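Local structure of hydratase ChsH2 (4W78) at residues T27-Q31 against D32-D36; P83-A86 against Y87-V90; P17-I20 against V21-L25. The protein forms with ChsH1 a MaoC-like enoyl-CoA hydratase that probably adds water to an unsaturated CoA thioester during cholesterol catabolism. All blocks are in the same frame, centred on the assembly; numbering follows the deposited sequence.

Interaction 1: residues T27-Q31 against D32-D36. With CD (cadmium ion), chain B.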
ATOM      1  N   THR F  27      -1.154   1.272  -7.343  1.00  9.39           N
ATOM      2  CA  THR F  27      -1.957   1.967  -8.359  1.00  9.25           C
ATOM      3  C   THR F  27      -3.319   2.373  -7.785  1.00  8.58           C
ATOM      4  O   THR F  27      -4.185   2.852  -8.514  1.00 11.35           O
ATOM      5  CB  THR F  27      -2.168   1.143  -9.649  1.00  9.42           C
ATOM      6  OG1 THR F  27      -2.970  -0.014  -9.353  1.00 11.65           O
ATOM      7  CG2 THR F  27      -0.851   0.682 -10.243  1.00 12.02           C
ATOM      8  N   ARG F  28      -3.482   2.174  -6.476  1.00  8.92           N
ATOM      9  CA  ARG F  28      -4.704   2.512  -5.740  1.00  9.43           C
ATOM     10  C   ARG F  28      -5.956   1.776  -6.246  1.00  9.95           C
ATOM     11  O   ARG F  28      -7.081   2.289  -6.210  1.00 11.42           O
ATOM     12  CB  ARG F  28      -4.923   4.025  -5.659  1.00 10.47           C
ATOM     13  CG  ARG F  28      -3.803   4.737  -4.911  1.00 13.80           C
ATOM     14  CD  ARG F  28      -4.119   6.203  -4.705  1.00 17.27           C
ATOM     15  NE  ARG F  28      -5.333   6.421  -3.923  1.00 18.03           N
ATOM     16  CZ  ARG F  28      -6.294   7.266  -4.278  1.00 20.12           C
ATOM     17  NH1 ARG F  28      -6.171   7.963  -5.403  1.00 21.11           N
ATOM     18  NH2 ARG F  28      -7.377   7.426  -3.519  1.00 23.30           N
ATOM     19  N   ASP F  29      -5.716   0.545  -6.695  1.00 10.37           N
ATOM     20  CA  ASP F  29      -6.753  -0.370  -7.139  1.00 11.15           C
ATOM     21  C   ASP F  29      -6.956  -1.407  -6.051  1.00 10.50           C
ATOM     22  O   ASP F  29      -6.107  -2.290  -5.856  1.00 11.06           O
ATOM     23  CB  ASP F  29      -6.286  -1.036  -8.429  1.00 10.20           C
ATOM     24  CG  ASP F  29      -7.317  -1.924  -9.038  1.00  9.97           C
ATOM     25  OD1 ASP F  29      -8.283  -2.333  -8.350  1.00 12.00           O
ATOM     26  OD2 ASP F  29      -7.156  -2.227 -10.237  1.00 11.54           O
ATOM     27  N   PHE F  30      -8.070  -1.265  -5.332  1.00 11.27           N
ATOM     28  CA  PHE F  30      -8.380  -2.132  -4.202  1.00 11.17           C
ATOM     29  C   PHE F  30      -9.381  -3.218  -4.553  1.00 10.50           C
ATOM     30  O   PHE F  30      -9.948  -3.862  -3.669  1.00 13.21           O
ATOM     31  CB  PHE F  30      -8.864  -1.296  -3.014  1.00 12.36           C
ATOM     32  CG  PHE F  30      -7.783  -0.456  -2.410  1.00 11.67           C
ATOM     33  CD1 PHE F  30      -7.517   0.807  -2.905  1.00 13.65           C
ATOM     34  CD2 PHE F  30      -7.008  -0.945  -1.360  1.00 12.51           C
ATOM     35  CE1 PHE F  30      -6.485   1.578  -2.364  1.00 15.10           C
ATOM     36  CE2 PHE F  30      -5.997  -0.188  -0.813  1.00 12.57           C
ATOM     37  CZ  PHE F  30      -5.735   1.074  -1.317  1.00 13.37           C
ATOM     38  N   GLN F  31      -9.587  -3.440  -5.847  1.00 12.18           N
ATOM     39  CA  GLN F  31     -10.516  -4.483  -6.264  1.00 12.64           C
ATOM     40  C   GLN F  31     -10.042  -5.818  -5.707  1.00 11.09           C
ATOM     41  O   GLN F  31      -8.870  -6.180  -5.834  1.00 11.71           O
ATOM     42  CB  GLN F  31     -10.639  -4.554  -7.795  1.00 15.58           C
ATOM     43  CG  GLN F  31     -11.891  -5.307  -8.269  1.00 19.20           C
ATOM     44  CD  GLN F  31     -13.191  -4.507  -8.097  1.00 24.85           C
ATOM     45  OE1 GLN F  31     -13.174  -3.269  -8.070  1.00 31.53           O
ATOM     46  NE2 GLN F  31     -14.313  -5.211  -7.979  1.00 30.04           N
ATOM     47  N   ASP F  32     -10.962  -6.550  -5.088  1.00 12.65           N
ATOM     48  CA  ASP F  32     -10.588  -7.765  -4.374  1.00 13.69           C
ATOM     49  C   ASP F  32      -9.789  -8.785  -5.202  1.00 15.48           C
ATOM     50  O   ASP F  32      -8.886  -9.439  -4.681  1.00 15.26           O
ATOM     51  CB  ASP F  32     -11.818  -8.394  -3.695  1.00 14.79           C
ATOM     52  CG  ASP F  32     -13.024  -8.537  -4.621  1.00 21.73           C
ATOM     53  OD1 ASP F  32     -12.881  -8.524  -5.867  1.00 22.93           O
ATOM     54  OD2 ASP F  32     -14.146  -8.693  -4.074  1.00 24.80           O
ATOM     55  N   VAL F  33     -10.088  -8.885  -6.493  1.00 12.65           N
ATOM     56  CA  VAL F  33      -9.481  -9.911  -7.337  1.00 14.24           C
ATOM     57  C   VAL F  33      -7.959  -9.791  -7.488  1.00 13.24           C
ATOM     58  O   VAL F  33      -7.313 -10.745  -7.933  1.00 15.20           O
ATOM     59  CB  VAL F  33     -10.134  -9.944  -8.735  1.00 16.84           C
ATOM     60  CG1 VAL F  33     -11.606 -10.309  -8.640  1.00 18.22           C
ATOM     61  CG2 VAL F  33      -9.936  -8.595  -9.447  1.00 14.35           C
ATOM     62  N   HIS F  34      -7.375  -8.642  -7.134  1.00 11.20           N
ATOM     63  CA  HIS F  34      -5.926  -8.513  -7.264  1.00 10.67           C
ATOM     64  C   HIS F  34      -5.166  -8.859  -5.986  1.00 13.62           C
ATOM     65  O   HIS F  34      -3.932  -8.902  -5.994  1.00 13.86           O
ATOM     66  CB  HIS F  34      -5.525  -7.096  -7.712  1.00  9.46           C
ATOM     67  CG  HIS F  34      -6.313  -6.596  -8.877  1.00 10.09           C
ATOM     68  ND1 HIS F  34      -6.354  -7.248 -10.093  1.00 10.82           N
ATOM     69  CD2 HIS F  34      -7.123  -5.522  -8.997  1.00  9.71           C
ATOM     70  CE1 HIS F  34      -7.160  -6.597 -10.911  1.00 13.06           C
ATOM     71  NE2 HIS F  34      -7.644  -5.556 -10.266  1.00 12.56           N
ATOM     72  N   HIS F  35      -5.877  -9.101  -4.884  1.00 11.42           N
ATOM     73  CA  HIS F  35      -5.192  -9.423  -3.632  1.00 12.37           C
ATOM     74  C   HIS F  35      -5.911 -10.464  -2.772  1.00 15.30           C
ATOM     75  O   HIS F  35      -5.362 -10.928  -1.776  1.00 17.93           O
ATOM     76  CB  HIS F  35      -4.967  -8.162  -2.803  1.00 13.95           C
ATOM     77  CG  HIS F  35      -6.241  -7.521  -2.349  1.00 13.78           C
ATOM     78  ND1 HIS F  35      -6.799  -6.449  -3.010  1.00 14.38           N
ATOM     79  CD2 HIS F  35      -7.080  -7.817  -1.327  1.00 15.70           C
ATOM     80  CE1 HIS F  35      -7.926  -6.109  -2.407  1.00 14.32           C
ATOM     81  NE2 HIS F  35      -8.123  -6.927  -1.388  1.00 15.76           N
ATOM     82  N   ASP F  36      -7.136 -10.828  -3.140  1.00 12.25           N
ATOM     83  CA  ASP F  36      -7.915 -11.789  -2.376  1.00 13.46           C
ATOM     84  C   ASP F  36      -8.164 -12.994  -3.283  1.00 15.60           C
ATOM     85  O   ASP F  36      -9.017 -12.950  -4.166  1.00 15.28           O
ATOM     86  CB  ASP F  36      -9.242 -11.127  -1.961  1.00 14.04           C
ATOM     87  CG  ASP F  36     -10.141 -12.027  -1.123  1.00 18.06           C
ATOM     88  OD1 ASP F  36      -9.997 -13.267  -1.163  1.00 19.29           O
ATOM     89  OD2 ASP F  36     -11.030 -11.482  -0.424  1.00 19.86           O
TER
HETATM   90 CD    CD B 201      -8.801  -3.646 -11.033  1.00 12.46          CD
HETATM   91  O   HOH W   1      -6.444  -4.952  -5.298  1.00 10.11           O
HETATM   92  O   HOH W   2     -14.715  -7.806  -7.744  1.00 30.73           O
HETATM   93  O   HOH W   3     -10.813  -4.814 -11.263  1.00 15.46           O
HETATM   94  O   HOH W   4     -10.361  -1.589 -11.035  1.00 20.23           O
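Asp29 and His34 form a local metal-bridged contact round the loop that joins helix 17-26 to helix 37-42. Asp29 OD2 binds a cadmium ion at 2.3 Å and His34 NE2 binds it at 2.4 Å, the carboxylate and ring planes standing 83° apart; two waters and one ligand from elsewhere complete the site. Asp29 reaches the metal with CG anti to its backbone N (chi1 -176°), while OD1 accepts from Gln31 N at 3.0 Å, met nearly head-on, in an Asx turn. Asn51 also donates to OD2, and Phe49 O accepts from His34 ND1, so second-shell partners orient both metal ligands. The Asp-x4-His spacing matches the catalytic dyad of MaoC-like hydratases with a hot-dog fold, consistent with an active-site role. His34 N donates to Gln31 O (3.2 Å) from above the carbonyl plane, and Val33 CG2 lies 3.7 Å over the centre of the His34 ring. A water donates to Asp29 O and Gln31 O and meets His35 ND1 (2.8 Å) at the ring edge; His35 NE2 pairs with Thr18 of the second subunit. Another water links Gln31 NE2 to Asp32 OD1, the amide and carboxylate turned 88° apart.

Interaction 2: residues P83-A86 against Y87-V90; sequences PWYA and YDTV
Val90 sets its CG2 methyl squarely over one face of the Trp84 indole, 3.4 Å from the centroid of the five-membered ring and 15° off its normal, a close CH-pi contact. CG2 gets there because it lies anti to the carbonyl carbon of Val90, while CB hangs over the six-membered part of the indole. At its edge the same indole turns NE1 to Asp88 O (3.0 Å), which it meets from well above the carbonyl plane. The Asp88 side chain runs past Trp84 in the opposite sense, its carboxylate only 13° from the plane of the indole, and CB touches Trp84 CD1 at 3.6 Å. OD2 folds back to Tyr85 N (3.1 Å), which comes from above the carboxylate plane. These groups sit round a type II beta turn, Tyr85 to Asp88, that leads into strand 89-100 of the hot-dog sheet; Asp88 N to Tyr85 O (3.0 Å) closes it, and Tyr87 takes the positive phi of 80°. A water bridges Ala86 O and Asp88 OD1. Ala86 CB lies over one face of the Tyr87 ring, whose OH bonds Asp38 of the second subunit, while His117 meets the Trp84 ring edge-to-face.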
ATOM      1  N   PRO F  83      -4.849 -13.930 -18.619  1.00 15.42           N
ATOM      2  CA  PRO F  83      -4.530 -13.277 -17.345  1.00 15.01           C
ATOM      3  C   PRO F  83      -3.088 -13.526 -16.909  1.00 15.51           C
ATOM      4  O   PRO F  83      -2.469 -14.517 -17.315  1.00 18.81           O
ATOM      5  CB  PRO F  83      -5.514 -13.918 -16.349  1.00 19.73           C
ATOM      6  CG  PRO F  83      -6.562 -14.565 -17.196  1.00 21.90           C
ATOM      7  CD  PRO F  83      -5.867 -14.978 -18.465  1.00 17.39           C
ATOM      8  N   TRP F  84      -2.559 -12.605 -16.114  1.00 14.64           N
ATOM      9  CA  TRP F  84      -1.278 -12.809 -15.460  1.00 13.05           C
ATOM     10  C   TRP F  84      -1.571 -13.195 -14.011  1.00 11.61           C
ATOM     11  O   TRP F  84      -1.807 -12.334 -13.151  1.00 11.86           O
ATOM     12  CB  TRP F  84      -0.413 -11.548 -15.551  1.00 12.40           C
ATOM     13  CG  TRP F  84       0.970 -11.704 -15.001  1.00 13.24           C
ATOM     14  CD1 TRP F  84       1.511 -12.802 -14.359  1.00 13.97           C
ATOM     15  CD2 TRP F  84       2.002 -10.733 -15.062  1.00 14.31           C
ATOM     16  NE1 TRP F  84       2.818 -12.548 -14.013  1.00 15.39           N
ATOM     17  CE2 TRP F  84       3.142 -11.281 -14.436  1.00 13.02           C
ATOM     18  CE3 TRP F  84       2.079  -9.450 -15.604  1.00 16.03           C
ATOM     19  CZ2 TRP F  84       4.345 -10.583 -14.335  1.00 16.85           C
ATOM     20  CZ3 TRP F  84       3.273  -8.758 -15.497  1.00 16.33           C
ATOM     21  CH2 TRP F  84       4.387  -9.326 -14.865  1.00 17.21           C
ATOM     22  N   TYR F  85      -1.595 -14.503 -13.777  1.00 14.33           N
ATOM     23  CA  TYR F  85      -1.901 -15.061 -12.474  1.00 12.42           C
ATOM     24  C   TYR F  85      -0.665 -15.170 -11.602  1.00 14.45           C
ATOM     25  O   TYR F  85       0.458 -15.212 -12.100  1.00 15.29           O
ATOM     26  CB  TYR F  85      -2.489 -16.456 -12.648  1.00 14.33           C
ATOM     27  CG  TYR F  85      -3.903 -16.502 -13.166  1.00 16.07           C
ATOM     28  CD1 TYR F  85      -4.922 -15.788 -12.535  1.00 15.42           C
ATOM     29  CD2 TYR F  85      -4.228 -17.273 -14.270  1.00 18.05           C
ATOM     30  CE1 TYR F  85      -6.225 -15.847 -12.995  1.00 18.03           C
ATOM     31  CE2 TYR F  85      -5.522 -17.332 -14.742  1.00 19.17           C
ATOM     32  CZ  TYR F  85      -6.519 -16.620 -14.100  1.00 20.32           C
ATOM     33  OH  TYR F  85      -7.813 -16.702 -14.570  1.00 21.19           O
ATOM     34  N   ALA F  86      -0.883 -15.230 -10.290  1.00 13.81           N
ATOM     35  CA  ALA F  86       0.212 -15.484  -9.360  1.00 14.55           C
ATOM     36  C   ALA F  86       1.033 -16.682  -9.827  1.00 16.88           C
ATOM     37  O   ALA F  86       0.480 -17.706 -10.259  1.00 18.07           O
ATOM     38  CB  ALA F  86      -0.314 -15.712  -7.936  1.00 13.64           C
ATOM     39  N   TYR F  87       2.353 -16.502  -9.759  1.00 16.61           N
ATOM     40  CA  TYR F  87       3.377 -17.497 -10.103  1.00 18.14           C
ATOM     41  C   TYR F  87       3.675 -17.648 -11.585  1.00 18.40           C
ATOM     42  O   TYR F  87       4.588 -18.392 -11.959  1.00 21.52           O
ATOM     43  CB  TYR F  87       3.112 -18.861  -9.457  1.00 20.47           C
ATOM     44  CG  TYR F  87       2.861 -18.746  -7.978  1.00 18.41           C
ATOM     45  CD1 TYR F  87       3.847 -18.275  -7.125  1.00 17.45           C
ATOM     46  CD2 TYR F  87       1.631 -19.097  -7.441  1.00 19.98           C
ATOM     47  CE1 TYR F  87       3.618 -18.167  -5.762  1.00 18.30           C
ATOM     48  CE2 TYR F  87       1.385 -18.989  -6.083  1.00 20.39           C
ATOM     49  CZ  TYR F  87       2.380 -18.518  -5.251  1.00 20.01           C
ATOM     50  OH  TYR F  87       2.147 -18.418  -3.901  1.00 22.54           O
ATOM     51  N   ASP F  88       2.918 -16.950 -12.427  1.00 17.39           N
ATOM     52  CA  ASP F  88       3.254 -16.891 -13.842  1.00 17.00           C
ATOM     53  C   ASP F  88       4.417 -15.933 -14.015  1.00 19.22           C
ATOM     54  O   ASP F  88       4.539 -14.933 -13.299  1.00 19.45           O
ATOM     55  CB  ASP F  88       2.113 -16.322 -14.688  1.00 18.89           C
ATOM     56  CG  ASP F  88       0.945 -17.274 -14.867  1.00 28.35           C
ATOM     57  OD1 ASP F  88       1.097 -18.490 -14.618  1.00 34.57           O
ATOM     58  OD2 ASP F  88      -0.137 -16.783 -15.298  1.00 28.31           O
ATOM     59  N   THR F  89       5.245 -16.230 -15.003  1.00 19.87           N
ATOM     60  CA  THR F  89       6.289 -15.320 -15.413  1.00 20.75           C
ATOM     61  C   THR F  89       5.914 -14.755 -16.769  1.00 20.42           C
ATOM     62  O   THR F  89       5.609 -15.500 -17.701  1.00 23.56           O
ATOM     63  CB  THR F  89       7.639 -16.037 -15.520  1.00 24.76           C
ATOM     64  OG1 THR F  89       8.028 -16.500 -14.222  1.00 25.40           O
ATOM     65  CG2 THR F  89       8.705 -15.083 -16.057  1.00 27.34           C
ATOM     66  N   VAL F  90       5.938 -13.433 -16.871  1.00 17.70           N
ATOM     67  CA  VAL F  90       5.678 -12.760 -18.136  1.00 18.50           C
ATOM     68  C   VAL F  90       6.997 -12.278 -18.717  1.00 18.02           C
ATOM     69  O   VAL F  90       7.804 -11.651 -18.027  1.00 20.82           O
ATOM     70  CB  VAL F  90       4.663 -11.612 -17.976  1.00 20.59           C
ATOM     71  CG1 VAL F  90       4.682 -10.696 -19.195  1.00 24.06           C
ATOM     72  CG2 VAL F  90       3.279 -12.196 -17.762  1.00 18.39           C
TER
HETATM   73  O   HOH W   5       0.121 -19.459 -12.345  1.00 26.77           O

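Interaction 3: residues P17-I20 against V21-L25; sequences PTFI and VSTAL
Thr18 O is gripped by two donors of one residue, Ser22: the hydroxyl OG at 2.6 Å and the backbone N at 2.9 Å, arriving from opposite faces of the carbonyl plane. One residue further on, Phe19 O is held in the same way by Thr23, with OG1 at 2.7 Å and N at 3.0 Å, again from opposite faces. Both hydroxyls reach back because each oxygen stands between the backbone N and the carbonyl carbon of its own residue (chi1 65° in Ser22 and 55° in Thr23), which aims it at the carbonyl four residues earlier. This is a common way for a serine or threonine to fold its hydroxyl onto the backbone inside an alpha helix. The flanking carbonyls, Pro17 O and Ile20 O, take the plain bonds from Val21 N and Ala24 N.

The rotation that points Thr23 OG1 at the backbone also places CG2 over one face of the Phe19 ring, 4.1 Å from the centroid and 19° off the normal. The methyl lies toward the rim, nearest CE1, a CH-pi contact between residues one turn apart. Phe19 also packs on Leu58 of helix 52-67, and its ring meets that of Trp84. Ala38 of one ChsH1 chain touches Phe19, Ser22 and Thr23, and Leu75 of another ChsH1 chain touches Ser22, while Val21 packs on Val21 of the second ChsH2 subunit. Helix 17-26 thus touches all three other chains of the tetramer. A polar link to the second subunit is made by Thr18, whose OG1 bonds His35 NE2 of that chain. With their protons spent on main-chain carbonyls, the buried hydroxyls of Ser22 and Thr23 have their donors satisfied within the helix, so they probably need no acceptor from the subunits packed against it.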
ATOM      1  N   PRO F  17       2.911 -13.324  -5.498  1.00 12.32           N
ATOM      2  CA  PRO F  17       1.812 -12.552  -4.906  1.00 12.81           C
ATOM      3  C   PRO F  17       2.242 -11.179  -4.398  1.00 11.37           C
ATOM      4  O   PRO F  17       1.469 -10.229  -4.538  1.00 11.15           O
ATOM      5  CB  PRO F  17       1.336 -13.459  -3.764  1.00 12.08           C
ATOM      6  CG  PRO F  17       1.646 -14.831  -4.250  1.00 13.60           C
ATOM      7  CD  PRO F  17       2.948 -14.707  -4.987  1.00 13.81           C
ATOM      8  N   THR F  18       3.450 -11.055  -3.848  1.00 11.96           N
ATOM      9  CA  THR F  18       3.902  -9.732  -3.411  1.00  9.56           C
ATOM     10  C   THR F  18       3.918  -8.712  -4.557  1.00 10.10           C
ATOM     11  O   THR F  18       3.487  -7.573  -4.381  1.00 10.37           O
ATOM     12  CB  THR F  18       5.275  -9.810  -2.728  1.00 12.76           C
ATOM     13  OG1 THR F  18       5.152 -10.627  -1.556  1.00 12.09           O
ATOM     14  CG2 THR F  18       5.752  -8.437  -2.329  1.00 13.54           C
ATOM     15  N   PHE F  19       4.387  -9.136  -5.724  1.00 10.87           N
ATOM     16  CA  PHE F  19       4.382  -8.268  -6.891  1.00  9.47           C
ATOM     17  C   PHE F  19       2.957  -7.859  -7.266  1.00  9.68           C
ATOM     18  O   PHE F  19       2.676  -6.680  -7.443  1.00  9.72           O
ATOM     19  CB  PHE F  19       5.086  -8.965  -8.054  1.00 11.48           C
ATOM     20  CG  PHE F  19       5.083  -8.183  -9.320  1.00 12.40           C
ATOM     21  CD1 PHE F  19       5.977  -7.140  -9.494  1.00 15.32           C
ATOM     22  CD2 PHE F  19       4.182  -8.476 -10.342  1.00 14.05           C
ATOM     23  CE1 PHE F  19       5.985  -6.395 -10.658  1.00 18.79           C
ATOM     24  CE2 PHE F  19       4.191  -7.742 -11.518  1.00 16.99           C
ATOM     25  CZ  PHE F  19       5.088  -6.702 -11.675  1.00 18.72           C
ATOM     26  N   ILE F  20       2.063  -8.836  -7.359  1.00 10.90           N
ATOM     27  CA  ILE F  20       0.701  -8.567  -7.805  1.00  9.74           C
ATOM     28  C   ILE F  20      -0.022  -7.658  -6.820  1.00  9.35           C
ATOM     29  O   ILE F  20      -0.671  -6.685  -7.217  1.00  9.62           O
ATOM     30  CB  ILE F  20      -0.061  -9.884  -7.992  1.00  9.91           C
ATOM     31  CG1 ILE F  20       0.630 -10.719  -9.070  1.00 11.49           C
ATOM     32  CG2 ILE F  20      -1.539  -9.603  -8.331  1.00 11.96           C
ATOM     33  CD1 ILE F  20      -0.119 -11.996  -9.466  1.00 14.01           C
ATOM     34  N   VAL F  21       0.119  -7.949  -5.532  1.00  9.70           N
ATOM     35  CA  VAL F  21      -0.575  -7.157  -4.501  1.00  9.25           C
ATOM     36  C   VAL F  21       0.007  -5.754  -4.385  1.00  9.24           C
ATOM     37  O   VAL F  21      -0.729  -4.755  -4.386  1.00  9.71           O
ATOM     38  CB  VAL F  21      -0.537  -7.871  -3.146  1.00  9.86           C
ATOM     39  CG1 VAL F  21      -1.097  -6.989  -2.051  1.00 10.38           C
ATOM     40  CG2 VAL F  21      -1.305  -9.193  -3.224  1.00 11.16           C
ATOM     41  N   SER F  22       1.334  -5.666  -4.304  1.00 10.51           N
ATOM     42  CA  SER F  22       1.970  -4.364  -4.120  1.00  9.04           C
ATOM     43  C   SER F  22       1.745  -3.435  -5.309  1.00  8.26           C
ATOM     44  O   SER F  22       1.531  -2.244  -5.108  1.00  8.54           O
ATOM     45  CB  SER F  22       3.462  -4.509  -3.788  1.00 10.75           C
ATOM     46  OG  SER F  22       4.179  -5.074  -4.868  1.00 12.03           O
ATOM     47  N   THR F  23       1.795  -3.965  -6.531  1.00  8.15           N
ATOM     48  CA  THR F  23       1.515  -3.129  -7.695  1.00  8.65           C
ATOM     49  C   THR F  23       0.054  -2.685  -7.727  1.00  7.47           C
ATOM     50  O   THR F  23      -0.235  -1.510  -7.950  1.00  9.55           O
ATOM     51  CB  THR F  23       1.891  -3.799  -9.018  1.00  9.21           C
ATOM     52  OG1 THR F  23       1.256  -5.072  -9.140  1.00  9.46           O
ATOM     53  CG2 THR F  23       3.417  -3.981  -9.115  1.00  9.88           C
ATOM     54  N   ALA F  24      -0.862  -3.605  -7.457  1.00  9.14           N
ATOM     55  CA  ALA F  24      -2.262  -3.212  -7.448  1.00  9.32           C
ATOM     56  C   ALA F  24      -2.513  -2.092  -6.454  1.00  8.64           C
ATOM     57  O   ALA F  24      -3.145  -1.089  -6.811  1.00  8.90           O
ATOM     58  CB  ALA F  24      -3.167  -4.411  -7.141  1.00  9.04           C
ATOM     59  N   LEU F  25      -2.020  -2.234  -5.225  1.00  8.17           N
ATOM     60  CA  LEU F  25      -2.299  -1.210  -4.215  1.00  8.84           C
ATOM     61  C   LEU F  25      -1.543   0.096  -4.469  1.00  7.74           C
ATOM     62  O   LEU F  25      -2.058   1.164  -4.140  1.00  9.57           O
ATOM     63  CB  LEU F  25      -2.101  -1.721  -2.779  1.00  9.73           C
ATOM     64  CG  LEU F  25      -3.370  -2.363  -2.210  1.00  9.33           C
ATOM     65  CD1 LEU F  25      -3.817  -3.604  -2.975  1.00 10.81           C
ATOM     66  CD2 LEU F  25      -3.179  -2.655  -0.741  1.00 12.27           C
TER

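Overall arrangement
Along the chain the order is interaction 3, interaction 1, interaction 2. Helix 17-26 carries interaction 3 and lies between the other two: its end runs straight into the metal-binding loop of interaction 1, centres 8 Å apart, where Asp29 N probably bonds Ala24 O in a Schellman motif at Arg28. Its start packs on the turn of interaction 2, centres 12 Å apart, with Ile20 CD1 against the backbone of Tyr85 and Ala86. Interactions 1 and 2 do not touch, their nearest atoms being about 7 Å apart. One short helix thus ties the entry of sheet strand 89-100 to the probable active-site loop, and all three contacts reach the second ChsH2 subunit.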